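Local coordinates for uncharacterized protein (Treponema denticola ATCC 35404, PDB 6R9N) that senses iron(II) and oxygen for bacterial chemotaxis, stabilising a peroxide adduct at a di-iron site in a protein of the metallo-beta-lactamase superfamily, at residues T75-P83 / H148-Y156; V210-I221 / D231-S242. All blocks are in the same frame, centred on the assembly; numbering follows the deposited sequence.

Interaction 1 (T75-P83 / H148-Y156); sequences TIFFSHQDP and HSPGQFGLY. With FE (Fe (III) ion), chain D; O (oxygen atom), chain F; PER (peroxide ion), chain E.
His80 and His148 converge on one iron(III) ion through their NE2 atoms, at 2.4 and 2.2 Å respectively. Their ring planes are almost perpendicular (87°). Asp82 approaches from the direction opposite to His148 and lies at the edge of that imidazole; its OD2 binds the iron at 2.0 Å, while OD1 accepts a bond from Gln81 of the second subunit. Asp167, the bound oxygen atom and peroxide O2 complete the metal's coordination. A second shell fixes the turn of the His80 ring: ND1 donates, nearly in the ring plane, to Ser79 OG at 2.8 Å, and Ser79 OG is in turn bonded to Asp50. Bending at chi2 (-80°) brings Gln81 OE1 within 2.7 Å of Ser149 OG, which donates to it. The backbones are tied where Phe153 N donates to Ser79 O (2.9 Å). Farther from the iron, Leu155 CB sits over the centre of one face of Phe77, a CH-pi contact, and Phe153 O lies at the ring's edge. With Asp84, a ligand of the second iron, His80 and Asp82 form the His-x-Asp-x-Asp loop that follows a core strand in this metallo-beta-lactamase fold, here housing a peroxo di-iron centre.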
loop_
_atom_site.group_PDB
_atom_site.type_symbol
_atom_site.label_atom_id
_atom_site.label_comp_id
_atom_site.label_asym_id
_atom_site.label_seq_id
_atom_site.Cartn_x
_atom_site.Cartn_y
_atom_site.Cartn_z
ATOM N N THR A 75 -9.431 1.988 20.676
ATOM C CA THR A 75 -8.499 2.429 19.652
ATOM C C THR A 75 -8.112 1.256 18.762
ATOM O O THR A 75 -7.911 0.144 19.244
ATOM C CB THR A 75 -7.250 3.047 20.299
ATOM O OG1 THR A 75 -7.612 4.276 20.942
ATOM C CG2 THR A 75 -6.171 3.344 19.264
ATOM N N ILE A 76 -8.016 1.511 17.467
ATOM C CA ILE A 76 -7.525 0.546 16.495
ATOM C C ILE A 76 -6.419 1.235 15.707
ATOM O O ILE A 76 -6.630 2.318 15.153
ATOM C CB ILE A 76 -8.645 0.062 15.562
ATOM C CG1 ILE A 76 -9.683 -0.726 16.354
ATOM C CG2 ILE A 76 -8.084 -0.772 14.430
ATOM C CD1 ILE A 76 -10.985 -0.915 15.601
ATOM N N PHE A 77 -5.242 0.623 15.674
ATOM C CA PHE A 77 -4.063 1.211 15.062
ATOM C C PHE A 77 -3.768 0.479 13.763
ATOM O O PHE A 77 -3.706 -0.753 13.751
ATOM C CB PHE A 77 -2.876 1.126 16.010
ATOM C CG PHE A 77 -1.573 1.587 15.413
ATOM C CD1 PHE A 77 -1.185 2.920 15.512
ATOM C CD2 PHE A 77 -0.723 0.683 14.781
ATOM C CE1 PHE A 77 0.015 3.344 14.995
ATOM C CE2 PHE A 77 0.480 1.097 14.254
ATOM C CZ PHE A 77 0.853 2.428 14.353
ATOM N N PHE A 78 -3.612 1.232 12.678
ATOM C CA PHE A 78 -3.237 0.703 11.369
ATOM C C PHE A 78 -1.837 1.216 11.054
ATOM O O PHE A 78 -1.648 2.430 10.875
ATOM C CB PHE A 78 -4.197 1.173 10.269
ATOM C CG PHE A 78 -5.549 0.531 10.290
ATOM C CD1 PHE A 78 -5.871 -0.449 11.194
ATOM C CD2 PHE A 78 -6.502 0.905 9.369
ATOM C CE1 PHE A 78 -7.124 -1.036 11.189
ATOM C CE2 PHE A 78 -7.759 0.319 9.359
ATOM C CZ PHE A 78 -8.065 -0.652 10.279
ATOM N N SER A 79 -0.866 0.302 10.944
ATOM C CA SER A 79 0.491 0.742 10.627
ATOM C C SER A 79 0.535 1.440 9.266
ATOM O O SER A 79 1.272 2.419 9.090
ATOM C CB SER A 79 1.467 -0.441 10.670
ATOM O OG SER A 79 1.150 -1.422 9.697
ATOM N N HIS A 80 -0.251 0.972 8.299
ATOM C CA HIS A 80 -0.308 1.615 6.972
ATOM C C HIS A 80 -1.547 1.094 6.236
ATOM O O HIS A 80 -2.458 0.538 6.859
ATOM C CB HIS A 80 1.000 1.392 6.189
ATOM C CG HIS A 80 1.326 -0.049 5.928
ATOM N ND1 HIS A 80 1.503 -0.975 6.938
ATOM C CD2 HIS A 80 1.526 -0.720 4.765
ATOM C CE1 HIS A 80 1.800 -2.151 6.407
ATOM N NE2 HIS A 80 1.812 -2.025 5.092
ATOM N N GLN A 81 -1.564 1.245 4.911
ATOM C CA GLN A 81 -2.779 1.118 4.106
ATOM C C GLN A 81 -3.011 -0.272 3.530
ATOM O O GLN A 81 -4.083 -0.512 2.960
ATOM C CB GLN A 81 -2.744 2.131 2.943
ATOM C CG GLN A 81 -1.978 1.644 1.678
ATOM C CD GLN A 81 -0.462 1.775 1.808
ATOM O OE1 GLN A 81 0.065 2.017 2.910
ATOM N NE2 GLN A 81 0.254 1.612 0.677
ATOM N N ASP A 82 -2.059 -1.194 3.673
ATOM C CA ASP A 82 -2.104 -2.445 2.928
ATOM C C ASP A 82 -3.305 -3.314 3.313
ATOM O O ASP A 82 -3.793 -3.258 4.444
ATOM C CB ASP A 82 -0.824 -3.239 3.159
ATOM C CG ASP A 82 0.299 -2.749 2.319
ATOM O OD1 ASP A 82 0.096 -1.756 1.581
ATOM O OD2 ASP A 82 1.379 -3.357 2.385
ATOM N N PRO A 83 -3.780 -4.152 2.384
ATOM C CA PRO A 83 -4.909 -5.047 2.702
ATOM C C PRO A 83 -4.631 -6.040 3.823
ATOM O O PRO A 83 -5.546 -6.357 4.594
ATOM C CB PRO A 83 -5.164 -5.762 1.364
ATOM C CG PRO A 83 -4.680 -4.773 0.335
ATOM C CD PRO A 83 -3.464 -4.146 0.946
ATOM N N HIS A 148 7.629 -0.239 3.995
ATOM C CA HIS A 148 7.709 0.266 2.618
ATOM C C HIS A 148 6.804 1.460 2.325
ATOM O O HIS A 148 7.083 2.260 1.423
ATOM C CB HIS A 148 7.312 -0.846 1.649
ATOM C CG HIS A 148 5.951 -1.416 1.925
ATOM N ND1 HIS A 148 4.804 -0.956 1.315
ATOM C CD2 HIS A 148 5.555 -2.391 2.776
ATOM C CE1 HIS A 148 3.766 -1.641 1.754
ATOM N NE2 HIS A 148 4.194 -2.515 2.650
ATOM N N SER A 149 5.714 1.581 3.071
ATOM C CA SER A 149 4.682 2.531 2.643
ATOM C C SER A 149 5.105 3.965 2.970
ATOM O O SER A 149 5.724 4.203 4.017
ATOM C CB SER A 149 3.351 2.216 3.346
ATOM O OG SER A 149 2.449 3.310 3.291
ATOM N N PRO A 150 4.752 4.934 2.109
ATOM C CA PRO A 150 5.150 6.330 2.365
ATOM C C PRO A 150 4.536 6.917 3.625
ATOM O O PRO A 150 5.069 7.906 4.145
ATOM C CB PRO A 150 4.666 7.089 1.117
ATOM C CG PRO A 150 3.607 6.221 0.510
ATOM C CD PRO A 150 3.977 4.792 0.858
ATOM N N GLY A 151 3.411 6.376 4.096
ATOM C CA GLY A 151 2.837 6.737 5.384
ATOM C C GLY A 151 2.641 5.507 6.256
ATOM O O GLY A 151 1.603 4.842 6.179
ATOM N N GLN A 152 3.644 5.171 7.065
ATOM C CA GLN A 152 3.607 4.013 7.949
ATOM C C GLN A 152 4.100 4.424 9.324
ATOM O O GLN A 152 5.072 5.181 9.427
ATOM C CB GLN A 152 4.486 2.845 7.432
ATOM C CG GLN A 152 4.554 1.645 8.421
ATOM C CD GLN A 152 5.434 0.454 7.960
ATOM O OE1 GLN A 152 4.981 -0.701 7.939
ATOM N NE2 GLN A 152 6.695 0.723 7.651
ATOM N N PHE A 153 3.455 3.896 10.377
ATOM C CA PHE A 153 3.933 4.071 11.741
ATOM C C PHE A 153 4.036 2.731 12.455
ATOM O O PHE A 153 3.257 1.802 12.211
ATOM C CB PHE A 153 3.018 5.017 12.563
ATOM C CG PHE A 153 3.024 6.418 12.067
ATOM C CD1 PHE A 153 3.946 7.335 12.556
ATOM C CD2 PHE A 153 2.136 6.821 11.078
ATOM C CE1 PHE A 153 3.967 8.634 12.086
ATOM C CE2 PHE A 153 2.162 8.121 10.594
ATOM C CZ PHE A 153 3.080 9.021 11.093
ATOM N N GLY A 154 5.006 2.643 13.342
ATOM C CA GLY A 154 4.987 1.643 14.384
ATOM C C GLY A 154 4.343 2.207 15.632
ATOM O O GLY A 154 4.028 3.391 15.697
ATOM N N LEU A 155 4.116 1.339 16.620
ATOM C CA LEU A 155 3.558 1.773 17.898
ATOM C C LEU A 155 4.458 1.244 18.999
ATOM O O LEU A 155 4.652 0.027 19.113
ATOM C CB LEU A 155 2.102 1.284 18.072
ATOM C CG LEU A 155 1.217 1.973 19.122
ATOM C CD1 LEU A 155 1.589 1.514 20.524
ATOM C CD2 LEU A 155 1.338 3.533 19.006
ATOM N N TYR A 156 5.035 2.156 19.770
ATOM C CA TYR A 156 5.904 1.811 20.887
ATOM C C TYR A 156 5.084 1.893 22.167
ATOM O O TYR A 156 4.564 2.961 22.509
ATOM C CB TYR A 156 7.106 2.744 20.971
ATOM C CG TYR A 156 8.079 2.335 22.042
ATOM C CD1 TYR A 156 8.561 1.032 22.092
ATOM C CD2 TYR A 156 8.526 3.237 22.997
ATOM C CE1 TYR A 156 9.460 0.639 23.065
ATOM C CE2 TYR A 156 9.431 2.843 23.978
ATOM C CZ TYR A 156 9.887 1.541 24.001
ATOM O OH TYR A 156 10.778 1.130 24.960
HETATM FE FE FE D . 2.786 -3.765 3.774
HETATM O O O F . 1.456 -4.883 4.927
HETATM O O1 PER E . 3.530 -6.770 3.821
HETATM O O2 PER E . 3.599 -5.682 2.796
#

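Interaction 2 (V210-I221 / D231-S242); sequences VEYVRRLNPLMI and DEQVNNFLNWLS
Helix 210-215 and helix 232-242 pack antiparallel, their axes approaching to 10.5 Å with 157° between their N-to-C directions, bringing Val210 opposite Ser242, while the chain running into strand 220-222 passes the N-terminal part of helix 232-242. Val210 puts both branches to use: CG1 rests on Ser242 CB (3.8 Å), and CG2 meets Leu241 CD2 (4.0 Å), whose side chain also packs on Val206 and Trp209. Leu238 fills the middle of the interface. Its CD1 lies beside Val213 CG1 and the aliphatic part of Arg214, and its CD2 is 3.8 Å from Ile221 CD1. Ile221 points its extended chain (chi2 177°) from the strand toward the helix, so that the terminal CD1 also reaches Val234 CG1 (3.9 Å) and, less closely, Phe237, whose ring meets Tyr229. The two methyls of Val234 divide their contacts: CG1 faces Pro218 and Ile221, whereas CG2 lies 3.4 Å from Leu219 O. That same carbonyl accepts a weak bond from Asp231 N at 3.3 Å.

At the exposed border, the Arg214 chain runs alongside Leu238 with the opposite sense, its CG against Leu238 CD1. The guanidinium has Val210 CG1 over one face, and its NH1 makes a weak bond, 3.4 Å long, to Asn239 OD1, which lies near the guanidinium plane. Ser242 OG instead donates to Asn239 O within its own helix. Cohesion here therefore comes mainly from branched aliphatic side chains, with long polar bonds confined to the two ends of the interface. The Arg214 positive charge stays at the exposed rim, where only a neutral amide bonds it across the contact, and the interior between the segments is apolar.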
loop_
_atom_site.group_PDB
_atom_site.type_symbol
_atom_site.label_atom_id
_atom_site.label_comp_id
_atom_site.label_asym_id
_atom_site.label_seq_id
_atom_site.Cartn_x
_atom_site.Cartn_y
_atom_site.Cartn_z
ATOM N N VAL A 210 16.676 2.987 12.185
ATOM C CA VAL A 210 17.422 2.274 13.229
ATOM C C VAL A 210 17.921 3.240 14.305
ATOM O O VAL A 210 17.781 2.981 15.513
ATOM C CB VAL A 210 18.579 1.470 12.616
ATOM C CG1 VAL A 210 19.532 1.068 13.713
ATOM C CG2 VAL A 210 18.033 0.242 11.875
ATOM N N GLU A 211 18.533 4.352 13.879
ATOM C CA GLU A 211 19.050 5.338 14.831
ATOM C C GLU A 211 17.936 5.902 15.705
ATOM O O GLU A 211 18.132 6.143 16.905
ATOM C CB GLU A 211 19.755 6.474 14.083
ATOM N N TYR A 212 16.777 6.171 15.103
ATOM C CA TYR A 212 15.619 6.640 15.857
ATOM C C TYR A 212 15.169 5.584 16.856
ATOM O O TYR A 212 14.997 5.866 18.050
ATOM C CB TYR A 212 14.491 6.993 14.877
ATOM C CG TYR A 212 13.289 7.729 15.441
ATOM C CD1 TYR A 212 12.353 7.075 16.232
ATOM C CD2 TYR A 212 13.069 9.071 15.144
ATOM C CE1 TYR A 212 11.242 7.742 16.741
ATOM C CE2 TYR A 212 11.957 9.751 15.638
ATOM C CZ TYR A 212 11.045 9.072 16.433
ATOM O OH TYR A 212 9.939 9.718 16.932
ATOM N N VAL A 213 15.019 4.345 16.389
ATOM C CA VAL A 213 14.481 3.300 17.245
ATOM C C VAL A 213 15.451 2.970 18.367
ATOM O O VAL A 213 15.032 2.752 19.509
ATOM C CB VAL A 213 14.136 2.057 16.402
ATOM C CG1 VAL A 213 13.973 0.802 17.290
ATOM C CG2 VAL A 213 12.884 2.319 15.588
ATOM N N ARG A 214 16.758 3.004 18.086
ATOM C CA ARG A 214 17.751 2.742 19.126
ATOM C C ARG A 214 17.590 3.702 20.302
ATOM O O ARG A 214 17.864 3.330 21.449
ATOM C CB ARG A 214 19.166 2.833 18.540
ATOM C CG ARG A 214 19.691 1.534 17.935
ATOM C CD ARG A 214 21.184 1.639 17.674
ATOM N NE ARG A 214 21.740 0.625 16.766
ATOM C CZ ARG A 214 22.457 0.922 15.678
ATOM N NH1 ARG A 214 22.949 -0.036 14.899
ATOM N NH2 ARG A 214 22.674 2.193 15.360
ATOM N N ARG A 215 17.137 4.928 20.044
ATOM C CA ARG A 215 16.971 5.892 21.127
ATOM C C ARG A 215 15.775 5.547 21.999
ATOM O O ARG A 215 15.789 5.819 23.203
ATOM C CB ARG A 215 16.819 7.302 20.570
ATOM C CG ARG A 215 18.080 7.837 19.935
ATOM C CD ARG A 215 17.890 9.286 19.507
ATOM N NE ARG A 215 17.833 10.166 20.671
ATOM C CZ ARG A 215 16.709 10.644 21.199
ATOM N NH1 ARG A 215 16.763 11.435 22.265
ATOM N NH2 ARG A 215 15.531 10.345 20.659
ATOM N N LEU A 216 14.710 5.005 21.416
ATOM C CA LEU A 216 13.823 4.208 22.239
ATOM C C LEU A 216 14.628 3.003 22.694
ATOM O O LEU A 216 15.498 2.517 21.980
ATOM C CB LEU A 216 12.587 3.764 21.456
ATOM C CG LEU A 216 11.868 4.639 20.428
ATOM C CD1 LEU A 216 11.136 3.723 19.469
ATOM C CD2 LEU A 216 10.887 5.580 21.082
ATOM N N ASN A 217 14.375 2.522 23.861
ATOM C CA ASN A 217 15.216 1.354 24.109
ATOM C C ASN A 217 14.312 0.141 24.180
ATOM O O ASN A 217 14.033 -0.343 25.277
ATOM C CB ASN A 217 16.045 1.497 25.385
ATOM C CG ASN A 217 16.941 2.710 25.349
ATOM O OD1 ASN A 217 16.534 3.813 25.741
ATOM N ND2 ASN A 217 18.160 2.527 24.848
ATOM N N PRO A 218 13.817 -0.353 23.043
ATOM C CA PRO A 218 12.824 -1.426 23.089
ATOM C C PRO A 218 13.443 -2.723 23.571
ATOM O O PRO A 218 14.581 -3.058 23.231
ATOM C CB PRO A 218 12.358 -1.546 21.633
ATOM C CG PRO A 218 13.514 -1.101 20.836
ATOM C CD PRO A 218 14.268 -0.091 21.663
ATOM N N LEU A 219 12.673 -3.450 24.376
ATOM C CA LEU A 219 13.027 -4.804 24.759
ATOM C C LEU A 219 12.541 -5.846 23.765
ATOM O O LEU A 219 13.107 -6.943 23.715
ATOM C CB LEU A 219 12.461 -5.105 26.148
ATOM C CG LEU A 219 13.071 -4.201 27.228
ATOM C CD1 LEU A 219 12.329 -4.324 28.548
ATOM C CD2 LEU A 219 14.552 -4.535 27.404
ATOM N N MET A 220 11.525 -5.529 22.963
ATOM C CA MET A 220 11.032 -6.429 21.926
ATOM C C MET A 220 10.706 -5.633 20.672
ATOM O O MET A 220 10.282 -4.474 20.746
ATOM C CB MET A 220 9.744 -7.174 22.319
ATOM C CG MET A 220 9.863 -8.227 23.378
ATOM S SD MET A 220 8.286 -9.092 23.575
ATOM C CE MET A 220 8.631 -9.911 25.132
ATOM N N ILE A 221 10.847 -6.293 19.526
ATOM C CA ILE A 221 10.337 -5.793 18.259
ATOM C C ILE A 221 9.365 -6.836 17.721
ATOM O O ILE A 221 9.772 -7.958 17.388
ATOM C CB ILE A 221 11.472 -5.502 17.260
ATOM C CG1 ILE A 221 12.321 -4.331 17.774
ATOM C CG2 ILE A 221 10.904 -5.207 15.867
ATOM C CD1 ILE A 221 13.532 -3.974 16.916
ATOM N N ASP A 231 15.331 -9.383 23.496
ATOM C CA ASP A 231 16.653 -9.407 24.153
ATOM C C ASP A 231 17.740 -9.178 23.106
ATOM O O ASP A 231 17.633 -8.227 22.317
ATOM C CB ASP A 231 16.777 -10.710 24.933
ATOM C CG ASP A 231 15.738 -10.840 26.020
ATOM O OD1 ASP A 231 15.268 -9.799 26.527
ATOM O OD2 ASP A 231 15.383 -11.989 26.353
ATOM N N GLU A 232 18.770 -10.021 23.041
ATOM C CA GLU A 232 19.868 -9.830 22.106
ATOM C C GLU A 232 19.405 -9.835 20.656
ATOM O O GLU A 232 20.123 -9.341 19.785
ATOM C CB GLU A 232 20.918 -10.916 22.325
ATOM C CG GLU A 232 20.489 -12.289 21.829
ATOM C CD GLU A 232 19.571 -13.029 22.815
ATOM O OE1 GLU A 232 19.696 -12.798 24.044
ATOM O OE2 GLU A 232 18.726 -13.845 22.356
ATOM N N GLN A 233 18.243 -10.409 20.362
ATOM C CA GLN A 233 17.803 -10.431 18.974
ATOM C C GLN A 233 17.321 -9.064 18.496
ATOM O O GLN A 233 17.364 -8.807 17.287
ATOM C CB GLN A 233 16.714 -11.500 18.777
ATOM C CG GLN A 233 17.165 -12.954 19.012
ATOM C CD GLN A 233 18.359 -13.383 18.158
ATOM O OE1 GLN A 233 18.802 -12.665 17.273
ATOM N NE2 GLN A 233 18.885 -14.563 18.434
ATOM N N VAL A 234 16.880 -8.185 19.409
ATOM C CA VAL A 234 16.620 -6.792 19.046
ATOM C C VAL A 234 17.885 -6.143 18.511
ATOM O O VAL A 234 17.890 -5.555 17.425
ATOM C CB VAL A 234 16.078 -5.998 20.248
ATOM C CG1 VAL A 234 16.027 -4.504 19.885
ATOM C CG2 VAL A 234 14.710 -6.529 20.709
ATOM N N ASN A 235 18.975 -6.231 19.280
ATOM C CA ASN A 235 20.268 -5.728 18.823
ATOM C C ASN A 235 20.681 -6.384 17.515
ATOM O O ASN A 235 21.181 -5.713 16.605
ATOM C CB ASN A 235 21.336 -5.964 19.885
ATOM C CG ASN A 235 21.356 -4.879 20.926
ATOM O OD1 ASN A 235 20.914 -3.756 20.674
ATOM N ND2 ASN A 235 21.852 -5.210 22.120
ATOM N N ASN A 236 20.520 -7.700 17.423
ATOM C CA ASN A 236 20.925 -8.401 16.214
ATOM C C ASN A 236 20.173 -7.859 15.008
ATOM O O ASN A 236 20.777 -7.524 13.987
ATOM C CB ASN A 236 20.673 -9.899 16.370
ATOM C CG ASN A 236 21.756 -10.596 17.170
ATOM O OD1 ASN A 236 22.831 -10.041 17.403
ATOM N ND2 ASN A 236 21.485 -11.828 17.572
ATOM N N PHE A 237 18.852 -7.726 15.127
ATOM C CA PHE A 237 18.066 -7.233 14.005
ATOM C C PHE A 237 18.461 -5.804 13.643
ATOM O O PHE A 237 18.711 -5.489 12.472
ATOM C CB PHE A 237 16.570 -7.310 14.320
ATOM C CG PHE A 237 15.730 -6.689 13.252
ATOM C CD1 PHE A 237 15.515 -7.358 12.055
ATOM C CD2 PHE A 237 15.235 -5.414 13.399
ATOM C CE1 PHE A 237 14.775 -6.779 11.056
ATOM C CE2 PHE A 237 14.502 -4.830 12.398
ATOM C CZ PHE A 237 14.269 -5.515 11.221
ATOM N N LEU A 238 18.527 -4.924 14.643
ATOM C CA LEU A 238 18.863 -3.527 14.376
ATOM C C LEU A 238 20.232 -3.397 13.717
ATOM O O LEU A 238 20.399 -2.614 12.771
ATOM C CB LEU A 238 18.814 -2.718 15.671
ATOM C CG LEU A 238 17.440 -2.661 16.331
ATOM C CD1 LEU A 238 17.436 -1.780 17.578
ATOM C CD2 LEU A 238 16.425 -2.179 15.316
ATOM N N ASN A 239 21.225 -4.161 14.190
ATOM C CA ASN A 239 22.556 -4.082 13.587
ATOM C C ASN A 239 22.517 -4.515 12.130
ATOM O O ASN A 239 23.089 -3.846 11.256
ATOM C CB ASN A 239 23.554 -4.944 14.367
ATOM C CG ASN A 239 23.855 -4.389 15.746
ATOM O OD1 ASN A 239 23.573 -3.218 16.041
ATOM N ND2 ASN A 239 24.430 -5.229 16.608
ATOM N N TRP A 240 21.809 -5.612 11.845
ATOM C CA TRP A 240 21.706 -6.105 10.475
ATOM C C TRP A 240 21.008 -5.089 9.571
ATOM O O TRP A 240 21.460 -4.820 8.450
ATOM C CB TRP A 240 20.972 -7.442 10.472
ATOM C CG TRP A 240 20.577 -7.920 9.116
ATOM C CD1 TRP A 240 21.364 -8.576 8.214
ATOM C CD2 TRP A 240 19.284 -7.803 8.511
ATOM N NE1 TRP A 240 20.641 -8.875 7.080
ATOM C CE2 TRP A 240 19.362 -8.410 7.237
ATOM C CE3 TRP A 240 18.067 -7.247 8.923
ATOM C CZ2 TRP A 240 18.271 -8.480 6.380
ATOM C CZ3 TRP A 240 16.987 -7.310 8.069
ATOM C CH2 TRP A 240 17.095 -7.922 6.808
ATOM N N LEU A 241 19.897 -4.515 10.045
ATOM C CA LEU A 241 19.108 -3.615 9.207
ATOM C C LEU A 241 19.870 -2.336 8.875
ATOM O O LEU A 241 19.823 -1.855 7.734
ATOM C CB LEU A 241 17.788 -3.277 9.906
ATOM C CG LEU A 241 16.821 -2.427 9.075
ATOM C CD1 LEU A 241 16.507 -3.102 7.728
ATOM C CD2 LEU A 241 15.543 -2.112 9.852
ATOM N N SER A 242 20.605 -1.784 9.849
ATOM C CA SER A 242 21.230 -0.482 9.649
ATOM C C SER A 242 22.245 -0.505 8.516
ATOM O O SER A 242 22.478 0.526 7.883
ATOM C CB SER A 242 21.894 -0.008 10.942
ATOM O OG SER A 242 22.998 -0.835 11.245
HETATM O O HOH W 1 21.366 -1.462 17.954
#

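In the fold
The contacts lie in series along the chain, their centres about 19 Å apart. Both reach the same six-stranded sheet: interaction 1 through strand 153-157 and interaction 2 through strand 220-222, with strand 162-164 between them. Interaction 1 additionally joins this sheet to the seven-stranded one, by way of the loop after strand 73-77. The two meet directly where Tyr156 packs on Leu216, Asn217 and Pro218. Interaction 1 supplies three ligands of one iron; the 210-221 and 231-242 segments flank the connection carrying Gln224 and His225, ligands of the other. Helix packing at the periphery is thus linked by strand 220-222 to the buried di-iron centre.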